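Local coordinates for N5-Carboxyaminoimidazole ribonucleotide synthetase (Staphylococcus aureus subsp. aureus, PDB 3ORQ), which catalyses the ATP-dependent joining of 5-aminoimidazole ribonucleotide and bicarbonate to give N5-carboxyaminoimidazole ribonucleotide in purine biosynthesis, at residues A[114-127]-A[262-274]. Residues are numbered along the deposited sequence; the frame is centred on the assembly and turned at random.
Sequences EKETLKSAGTKVVP and SNNQLYVNEIAPR. With MG (magnesium ion), chain C; ADP (adenosine-5'-diphosphate), chain D.
K124 lies along Y267, the two side chains heading in one direction, where the chain leaving helix 111-120 passes strand 266-272. From CB outward, the lysine first meets L266 O; CG presses on that same oxygen at 3.1 Å and also reaches Y267 CD2, and a bend about the CB-CG bond turns the chain along the tyrosine, where CE sits 3.6 Å from Y267 CE2. K124 NZ ends 3.9 Å from Q265 NE2, both of them donors. The lysine's own carbonyl, K124 O, accepts a bent hydrogen bond from V268 N (2.8 Å), while V125 O lies at the edge of the Y267 ring. Further along the strand the contact turns apolar: V268 sends CG2 against T123 CB, its CG1 packs on L118 CD1, and the other leucine branch, CD2, meets I271 CD1 at 3.6 Å. E114 CG is anti to the backbone N (chi1 174°) and the chain stays extended, bringing OE2 to I271 N, 2.8 Å away and almost straight at 176°. The carboxylate planes of E114 and E270 are nearly parallel, 8° apart. E270 OE2 binds magnesium at 2.2 Å alongside E257 and ADP O2A, and N269 ND2 donates to that phosphate oxygen. A buried carboxylate thus grips the backbone directly after a metal ligand of the ATP-grasp site, consistent with a second-shell role for E114 in positioning E270.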
ATOM      1  N   GLU A 114       5.407 -16.920 -29.131  1.00 23.16           N
ATOM      2  CA  GLU A 114       6.242 -16.025 -28.336  1.00 23.04           C
ATOM      3  C   GLU A 114       7.686 -16.009 -28.836  1.00 22.90           C
ATOM      4  O   GLU A 114       8.282 -14.939 -29.008  1.00 22.72           O
ATOM      5  CB  GLU A 114       6.207 -16.441 -26.876  1.00 22.70           C
ATOM      6  CG  GLU A 114       7.140 -15.668 -25.959  1.00 24.41           C
ATOM      7  CD  GLU A 114       6.847 -15.931 -24.483  1.00 29.74           C
ATOM      8  OE1 GLU A 114       6.553 -17.087 -24.107  1.00 31.24           O
ATOM      9  OE2 GLU A 114       6.901 -14.976 -23.684  1.00 33.60           O
ATOM     10  N   LYS A 115       8.244 -17.199 -29.064  1.00 23.34           N
ATOM     11  CA  LYS A 115       9.603 -17.320 -29.577  1.00 22.94           C
ATOM     12  C   LYS A 115       9.717 -16.746 -30.981  1.00 22.59           C
ATOM     13  O   LYS A 115      10.629 -15.970 -31.235  1.00 23.73           O
ATOM     14  CB  LYS A 115      10.136 -18.757 -29.494  1.00 22.46           C
ATOM     15  CG  LYS A 115      10.550 -19.162 -28.083  1.00 22.64           C
ATOM     16  CD  LYS A 115      10.741 -20.668 -27.946  1.00 25.09           C
ATOM     17  CE  LYS A 115      10.702 -21.083 -26.459  1.00 23.69           C
ATOM     18  NZ  LYS A 115      11.708 -20.327 -25.663  1.00 23.34           N
ATOM     19  N   GLU A 116       8.777 -17.086 -31.858  1.00 22.50           N
ATOM     20  CA  GLU A 116       8.785 -16.586 -33.236  1.00 24.20           C
ATOM     21  C   GLU A 116       8.804 -15.065 -33.247  1.00 25.01           C
ATOM     22  O   GLU A 116       9.642 -14.449 -33.915  1.00 22.52           O
ATOM     23  CB  GLU A 116       7.562 -17.079 -34.006  1.00 25.83           C
ATOM     24  CG  GLU A 116       7.650 -18.521 -34.510  1.00 30.82           C
ATOM     25  CD  GLU A 116       6.357 -18.996 -35.183  1.00 36.29           C
ATOM     26  OE1 GLU A 116       5.297 -18.355 -34.975  1.00 36.15           O
ATOM     27  OE2 GLU A 116       6.397 -20.017 -35.914  1.00 40.00           O
ATOM     28  N   THR A 117       7.904 -14.466 -32.455  1.00 23.77           N
ATOM     29  CA  THR A 117       7.773 -13.021 -32.423  1.00 23.90           C
ATOM     30  C   THR A 117       9.077 -12.365 -31.985  1.00 25.67           C
ATOM     31  O   THR A 117       9.529 -11.377 -32.592  1.00 26.34           O
ATOM     32  CB  THR A 117       6.638 -12.574 -31.478  1.00 23.27           C
ATOM     33  OG1 THR A 117       5.410 -13.169 -31.901  1.00 24.47           O
ATOM     34  CG2 THR A 117       6.495 -11.062 -31.493  1.00 21.02           C
ATOM     35  N   LEU A 118       9.680 -12.919 -30.938  1.00 24.49           N
ATOM     36  CA  LEU A 118      10.927 -12.369 -30.422  1.00 23.79           C
ATOM     37  C   LEU A 118      12.035 -12.383 -31.493  1.00 24.38           C
ATOM     38  O   LEU A 118      12.688 -11.363 -31.751  1.00 24.45           O
ATOM     39  CB  LEU A 118      11.349 -13.127 -29.162  1.00 23.42           C
ATOM     40  CG  LEU A 118      10.460 -13.082 -27.914  1.00 19.03           C
ATOM     41  CD1 LEU A 118      11.017 -13.989 -26.773  1.00 13.15           C
ATOM     42  CD2 LEU A 118      10.270 -11.639 -27.438  1.00 17.89           C
ATOM     43  N   LYS A 119      12.211 -13.520 -32.156  1.00 25.05           N
ATOM     44  CA  LYS A 119      13.203 -13.612 -33.220  1.00 26.08           C
ATOM     45  C   LYS A 119      12.897 -12.645 -34.354  1.00 26.38           C
ATOM     46  O   LYS A 119      13.790 -11.956 -34.869  1.00 27.87           O
ATOM     47  CB  LYS A 119      13.276 -15.032 -33.770  1.00 27.78           C
ATOM     48  CG  LYS A 119      14.439 -15.249 -34.724  1.00 30.76           C
ATOM     49  CD  LYS A 119      14.540 -16.715 -35.070  1.00 35.87           C
ATOM     50  CE  LYS A 119      15.816 -17.061 -35.827  1.00 38.66           C
ATOM     51  NZ  LYS A 119      15.959 -18.559 -35.819  1.00 40.37           N
ATOM     52  N   SER A 120      11.633 -12.605 -34.747  1.00 25.03           N
ATOM     53  CA  SER A 120      11.169 -11.691 -35.776  1.00 25.34           C
ATOM     54  C   SER A 120      11.271 -10.175 -35.393  1.00 24.92           C
ATOM     55  O   SER A 120      11.312  -9.298 -36.259  1.00 25.77           O
ATOM     56  CB  SER A 120       9.752 -12.084 -36.164  1.00 26.63           C
ATOM     57  OG  SER A 120       9.310 -11.309 -37.248  1.00 30.30           O
ATOM     58  N   ALA A 121      11.328  -9.876 -34.105  1.00 21.65           N
ATOM     59  CA  ALA A 121      11.543  -8.503 -33.667  1.00 19.94           C
ATOM     60  C   ALA A 121      13.030  -8.211 -33.626  1.00 20.99           C
ATOM     61  O   ALA A 121      13.435  -7.126 -33.234  1.00 20.35           O
ATOM     62  CB  ALA A 121      10.913  -8.258 -32.276  1.00 17.30           C
ATOM     63  N   GLY A 122      13.841  -9.198 -34.020  1.00 22.61           N
ATOM     64  CA  GLY A 122      15.299  -9.078 -33.958  1.00 23.33           C
ATOM     65  C   GLY A 122      15.900  -9.032 -32.557  1.00 23.73           C
ATOM     66  O   GLY A 122      16.968  -8.470 -32.356  1.00 22.82           O
ATOM     67  N   THR A 123      15.223  -9.630 -31.576  1.00 23.92           N
ATOM     68  CA  THR A 123      15.820  -9.779 -30.243  1.00 23.98           C
ATOM     69  C   THR A 123      16.736 -11.026 -30.196  1.00 25.25           C
ATOM     70  O   THR A 123      16.682 -11.881 -31.073  1.00 24.42           O
ATOM     71  CB  THR A 123      14.766  -9.930 -29.164  1.00 21.84           C
ATOM     72  OG1 THR A 123      14.197 -11.227 -29.285  1.00 23.48           O
ATOM     73  CG2 THR A 123      13.666  -8.905 -29.308  1.00 21.26           C
ATOM     74  N   LYS A 124      17.565 -11.135 -29.163  1.00 27.09           N
ATOM     75  CA  LYS A 124      18.415 -12.315 -29.025  1.00 30.54           C
ATOM     76  C   LYS A 124      17.651 -13.443 -28.298  1.00 31.18           C
ATOM     77  O   LYS A 124      17.555 -13.458 -27.069  1.00 30.35           O
ATOM     78  CB  LYS A 124      19.741 -11.946 -28.318  1.00 31.52           C
ATOM     79  CG  LYS A 124      20.757 -13.112 -28.131  1.00 35.92           C
ATOM     80  CD  LYS A 124      21.503 -13.526 -29.401  1.00 41.54           C
ATOM     81  CE  LYS A 124      22.373 -14.760 -29.138  1.00 43.09           C
ATOM     82  NZ  LYS A 124      22.922 -15.432 -30.362  1.00 45.40           N
ATOM     83  N   VAL A 125      17.100 -14.370 -29.067  1.00 31.58           N
ATOM     84  CA  VAL A 125      16.369 -15.516 -28.526  1.00 33.24           C
ATOM     85  C   VAL A 125      17.264 -16.769 -28.454  1.00 34.27           C
ATOM     86  O   VAL A 125      18.195 -16.923 -29.233  1.00 34.47           O
ATOM     87  CB  VAL A 125      15.117 -15.828 -29.404  1.00 35.59           C
ATOM     88  CG1 VAL A 125      14.456 -17.137 -29.003  1.00 37.70           C
ATOM     89  CG2 VAL A 125      14.111 -14.724 -29.289  1.00 35.41           C
ATOM     90  N   VAL A 126      16.968 -17.664 -27.516  1.00 34.49           N
ATOM     91  CA  VAL A 126      17.617 -18.960 -27.472  1.00 33.79           C
ATOM     92  C   VAL A 126      17.142 -19.767 -28.668  1.00 34.99           C
ATOM     93  O   VAL A 126      15.939 -19.840 -28.923  1.00 35.81           O
ATOM     94  CB  VAL A 126      17.312 -19.710 -26.159  1.00 34.80           C
ATOM     95  CG1 VAL A 126      15.820 -19.836 -25.938  1.00 36.24           C
ATOM     96  CG2 VAL A 126      17.956 -21.089 -26.156  1.00 34.80           C
ATOM     97  N   PRO A 127      18.090 -20.366 -29.424  1.00 33.83           N
ATOM     98  CA  PRO A 127      17.710 -21.116 -30.622  1.00 34.53           C
ATOM     99  C   PRO A 127      16.650 -22.157 -30.288  1.00 34.26           C
ATOM    100  O   PRO A 127      16.749 -22.850 -29.260  1.00 34.88           O
ATOM    101  CB  PRO A 127      19.031 -21.761 -31.066  1.00 35.74           C
ATOM    102  CG  PRO A 127      20.092 -20.762 -30.604  1.00 36.30           C
ATOM    103  CD  PRO A 127      19.548 -20.149 -29.322  1.00 33.63           C
ATOM    104  N   SER A 262      27.158 -18.161 -19.458  1.00 28.87           N
ATOM    105  CA  SER A 262      28.477 -18.311 -18.831  1.00 29.73           C
ATOM    106  C   SER A 262      29.465 -17.292 -19.425  1.00 30.85           C
ATOM    107  O   SER A 262      30.448 -16.912 -18.785  1.00 29.71           O
ATOM    108  CB  SER A 262      28.996 -19.726 -19.032  1.00 30.59           C
ATOM    109  OG  SER A 262      29.033 -20.053 -20.410  1.00 32.16           O
ATOM    110  N   ASN A 263      29.157 -16.842 -20.641  1.00 32.33           N
ATOM    111  CA  ASN A 263      29.968 -15.860 -21.363  1.00 33.18           C
ATOM    112  C   ASN A 263      29.414 -14.436 -21.411  1.00 33.71           C
ATOM    113  O   ASN A 263      29.766 -13.650 -22.297  1.00 34.23           O
ATOM    114  CB  ASN A 263      30.257 -16.364 -22.775  1.00 32.56           C
ATOM    115  CG  ASN A 263      31.541 -17.146 -22.844  1.00 34.76           C
ATOM    116  OD1 ASN A 263      32.593 -16.592 -23.172  1.00 35.99           O
ATOM    117  ND2 ASN A 263      31.482 -18.427 -22.490  1.00 34.41           N
ATOM    118  N   ASN A 264      28.545 -14.115 -20.453  1.00 33.06           N
ATOM    119  CA  ASN A 264      27.960 -12.774 -20.309  1.00 32.07           C
ATOM    120  C   ASN A 264      27.058 -12.335 -21.464  1.00 30.36           C
ATOM    121  O   ASN A 264      26.798 -11.145 -21.637  1.00 30.71           O
ATOM    122  CB  ASN A 264      29.040 -11.728 -20.041  1.00 33.43           C
ATOM    123  CG  ASN A 264      28.779 -10.938 -18.788  1.00 34.48           C
ATOM    124  OD1 ASN A 264      28.605 -11.515 -17.712  1.00 35.45           O
ATOM    125  ND2 ASN A 264      28.781  -9.608 -18.906  1.00 33.91           N
ATOM    126  N   GLN A 265      26.581 -13.302 -22.244  1.00 27.39           N
ATOM    127  CA  GLN A 265      25.643 -13.039 -23.333  1.00 26.48           C
ATOM    128  C   GLN A 265      24.156 -12.989 -22.900  1.00 24.33           C
ATOM    129  O   GLN A 265      23.672 -13.903 -22.206  1.00 22.67           O
ATOM    130  CB  GLN A 265      25.809 -14.094 -24.405  1.00 27.81           C
ATOM    131  CG  GLN A 265      25.136 -13.781 -25.704  1.00 31.87           C
ATOM    132  CD  GLN A 265      25.977 -14.227 -26.870  1.00 38.36           C
ATOM    133  OE1 GLN A 265      26.975 -13.578 -27.205  1.00 40.85           O
ATOM    134  NE2 GLN A 265      25.599 -15.355 -27.487  1.00 39.75           N
ATOM    135  N   LEU A 266      23.453 -11.948 -23.360  1.00 22.20           N
ATOM    136  CA  LEU A 266      22.053 -11.697 -22.997  1.00 22.02           C
ATOM    137  C   LEU A 266      21.110 -12.348 -23.986  1.00 22.67           C
ATOM    138  O   LEU A 266      21.239 -12.135 -25.187  1.00 24.04           O
ATOM    139  CB  LEU A 266      21.747 -10.185 -22.942  1.00 20.67           C
ATOM    140  CG  LEU A 266      20.427  -9.718 -22.281  1.00 20.29           C
ATOM    141  CD1 LEU A 266      20.474  -9.934 -20.774  1.00 20.28           C
ATOM    142  CD2 LEU A 266      20.035  -8.260 -22.583  1.00 15.23           C
ATOM    143  N   TYR A 267      20.178 -13.156 -23.488  1.00 21.41           N
ATOM    144  CA  TYR A 267      19.056 -13.607 -24.307  1.00 21.87           C
ATOM    145  C   TYR A 267      17.718 -13.230 -23.640  1.00 21.61           C
ATOM    146  O   TYR A 267      17.574 -13.313 -22.406  1.00 20.29           O
ATOM    147  CB  TYR A 267      19.042 -15.126 -24.508  1.00 22.47           C
ATOM    148  CG  TYR A 267      20.318 -15.825 -24.987  1.00 25.89           C
ATOM    149  CD1 TYR A 267      21.461 -15.886 -24.179  1.00 27.41           C
ATOM    150  CD2 TYR A 267      20.346 -16.500 -26.208  1.00 24.15           C
ATOM    151  CE1 TYR A 267      22.577 -16.551 -24.589  1.00 26.63           C
ATOM    152  CE2 TYR A 267      21.454 -17.174 -26.607  1.00 24.44           C
ATOM    153  CZ  TYR A 267      22.568 -17.197 -25.798  1.00 27.97           C
ATOM    154  OH  TYR A 267      23.704 -17.861 -26.211  1.00 33.65           O
ATOM    155  N   VAL A 268      16.733 -12.867 -24.459  1.00 20.92           N
ATOM    156  CA  VAL A 268      15.365 -12.782 -23.993  1.00 20.99           C
ATOM    157  C   VAL A 268      14.831 -14.195 -23.807  1.00 21.68           C
ATOM    158  O   VAL A 268      14.881 -14.992 -24.747  1.00 22.50           O
ATOM    159  CB  VAL A 268      14.502 -12.050 -25.025  1.00 21.25           C
ATOM    160  CG1 VAL A 268      13.149 -11.719 -24.459  1.00 19.53           C
ATOM    161  CG2 VAL A 268      15.194 -10.795 -25.473  1.00 19.43           C
ATOM    162  N   ASN A 269      14.326 -14.500 -22.607  1.00 19.94           N
ATOM    163  CA  ASN A 269      13.628 -15.746 -22.342  1.00 19.07           C
ATOM    164  C   ASN A 269      12.130 -15.708 -22.658  1.00 18.56           C
ATOM    165  O   ASN A 269      11.643 -16.440 -23.513  1.00 17.25           O
ATOM    166  CB  ASN A 269      13.824 -16.193 -20.887  1.00 19.88           C
ATOM    167  CG  ASN A 269      12.961 -17.444 -20.517  1.00 23.56           C
ATOM    168  OD1 ASN A 269      12.687 -18.308 -21.366  1.00 25.10           O
ATOM    169  ND2 ASN A 269      12.519 -17.516 -19.250  1.00 17.90           N
ATOM    170  N   GLU A 270      11.389 -14.890 -21.920  1.00 17.76           N
ATOM    171  CA  GLU A 270       9.942 -14.822 -22.098  1.00 18.39           C
ATOM    172  C   GLU A 270       9.391 -13.477 -21.623  1.00 16.55           C
ATOM    173  O   GLU A 270      10.071 -12.753 -20.889  1.00 16.77           O
ATOM    174  CB  GLU A 270       9.265 -15.983 -21.336  1.00 21.06           C
ATOM    175  CG  GLU A 270       9.254 -15.852 -19.786  1.00 22.78           C
ATOM    176  CD  GLU A 270       8.820 -17.130 -19.044  1.00 30.49           C
ATOM    177  OE1 GLU A 270       8.555 -18.179 -19.714  1.00 31.09           O
ATOM    178  OE2 GLU A 270       8.770 -17.088 -17.772  1.00 29.52           O
ATOM    179  N   ILE A 271       8.162 -13.155 -22.032  1.00 14.36           N
ATOM    180  CA  ILE A 271       7.497 -11.929 -21.615  1.00 12.74           C
ATOM    181  C   ILE A 271       6.129 -12.224 -20.944  1.00 12.42           C
ATOM    182  O   ILE A 271       5.314 -12.986 -21.480  1.00 10.12           O
ATOM    183  CB  ILE A 271       7.258 -10.987 -22.790  1.00 14.50           C
ATOM    184  CG1 ILE A 271       8.473 -10.917 -23.709  1.00 16.29           C
ATOM    185  CG2 ILE A 271       6.846  -9.572 -22.291  1.00 12.19           C
ATOM    186  CD1 ILE A 271       8.208 -10.065 -24.984  1.00 20.37           C
ATOM    187  N   ALA A 272       5.909 -11.595 -19.775  1.00  9.81           N
ATOM    188  CA  ALA A 272       4.648 -11.641 -19.040  1.00  7.93           C
ATOM    189  C   ALA A 272       3.939 -10.307 -19.241  1.00  7.76           C
ATOM    190  O   ALA A 272       4.475  -9.263 -18.871  1.00 11.09           O
ATOM    191  CB  ALA A 272       4.891 -11.903 -17.556  1.00  3.22           C
ATOM    192  N   PRO A 273       2.745 -10.329 -19.867  1.00  5.53           N
ATOM    193  CA  PRO A 273       1.984  -9.114 -20.173  1.00  3.34           C
ATOM    194  C   PRO A 273       1.189  -8.684 -18.919  1.00  5.58           C
ATOM    195  O   PRO A 273      -0.041  -8.433 -18.960  1.00  4.84           O
ATOM    196  CB  PRO A 273       1.062  -9.576 -21.279  1.00  2.00           C
ATOM    197  CG  PRO A 273       0.784 -11.071 -20.899  1.00  2.00           C
ATOM    198  CD  PRO A 273       2.042 -11.560 -20.285  1.00  3.49           C
ATOM    199  N   ARG A 274       1.898  -8.600 -17.797  1.00  6.22           N
ATOM    200  CA  ARG A 274       1.249  -8.270 -16.527  1.00  6.25           C
ATOM    201  C   ARG A 274       2.323  -7.848 -15.556  1.00  6.11           C
ATOM    202  O   ARG A 274       3.514  -8.034 -15.843  1.00  5.36           O
ATOM    203  CB  ARG A 274       0.484  -9.492 -15.987  1.00  4.26           C
ATOM    204  CG  ARG A 274       1.324 -10.767 -16.088  1.00  6.47           C
ATOM    205  CD  ARG A 274       0.769 -11.942 -15.305  1.00  5.77           C
ATOM    206  NE  ARG A 274       1.588 -13.115 -15.539  1.00 13.65           N
ATOM    207  CZ  ARG A 274       2.711 -13.390 -14.885  1.00 18.09           C
ATOM    208  NH1 ARG A 274       3.138 -12.574 -13.932  1.00 18.71           N
ATOM    209  NH2 ARG A 274       3.406 -14.493 -15.175  1.00 18.73           N
TER
HETATM  210 MG    MG C 375       9.857 -17.749 -15.995  1.00 46.41          MG
HETATM  211  PB  ADP D 376       8.081 -20.804 -16.633  1.00 59.68           P
HETATM  212  O1B ADP D 376       7.371 -20.071 -17.742  1.00 61.31           O
HETATM  213  O2B ADP D 376       8.667 -20.011 -15.499  1.00 59.04           O
HETATM  214  O3B ADP D 376       7.292 -21.998 -16.170  1.00 68.35           O
HETATM  215  PA  ADP D 376      10.589 -20.720 -17.973  1.00 65.60           P
HETATM  216  O1A ADP D 376      10.620 -21.050 -19.444  1.00 65.52           O
HETATM  217  O2A ADP D 376      10.570 -19.271 -17.556  1.00 66.43           O
HETATM  218  O3A ADP D 376       9.361 -21.523 -17.292  1.00 69.90           O
HETATM  219  O5' ADP D 376      11.824 -21.413 -17.215  1.00 61.87           O
HETATM  220  C5' ADP D 376      11.885 -21.483 -15.801  1.00 59.69           C
HETATM  221  C4' ADP D 376      13.340 -21.605 -15.384  1.00 61.94           C
HETATM  222  O4' ADP D 376      13.953 -22.780 -15.974  1.00 62.13           O
HETATM  223  C3' ADP D 376      14.191 -20.413 -15.830  1.00 61.80           C
HETATM  224  O3' ADP D 376      14.188 -19.315 -14.911  1.00 63.69           O
HETATM  225  C2' ADP D 376      15.575 -21.034 -15.943  1.00 59.11           C
HETATM  226  O2' ADP D 376      16.265 -20.936 -14.710  1.00 54.48           O
HETATM  227  C1' ADP D 376      15.321 -22.492 -16.307  1.00 58.57           C
HETATM  228  N9  ADP D 376      15.463 -22.530 -17.779  1.00 55.95           N
HETATM  229  C8  ADP D 376      14.447 -22.418 -18.662  1.00 54.27           C
HETATM  230  N7  ADP D 376      14.892 -22.445 -19.942  1.00 53.00           N
HETATM  231  C5  ADP D 376      16.238 -22.599 -19.861  1.00 53.77           C
HETATM  232  C6  ADP D 376      17.338 -22.723 -20.852  1.00 52.32           C
HETATM  233  N6  ADP D 376      17.047 -22.677 -22.181  1.00 48.05           N
HETATM  234  N1  ADP D 376      18.596 -22.852 -20.369  1.00 52.71           N
HETATM  235  C2  ADP D 376      18.869 -22.880 -19.042  1.00 54.80           C
HETATM  236  N3  ADP D 376      17.920 -22.773 -18.081  1.00 55.38           N
HETATM  237  C4  ADP D 376      16.613 -22.637 -18.440  1.00 53.52           C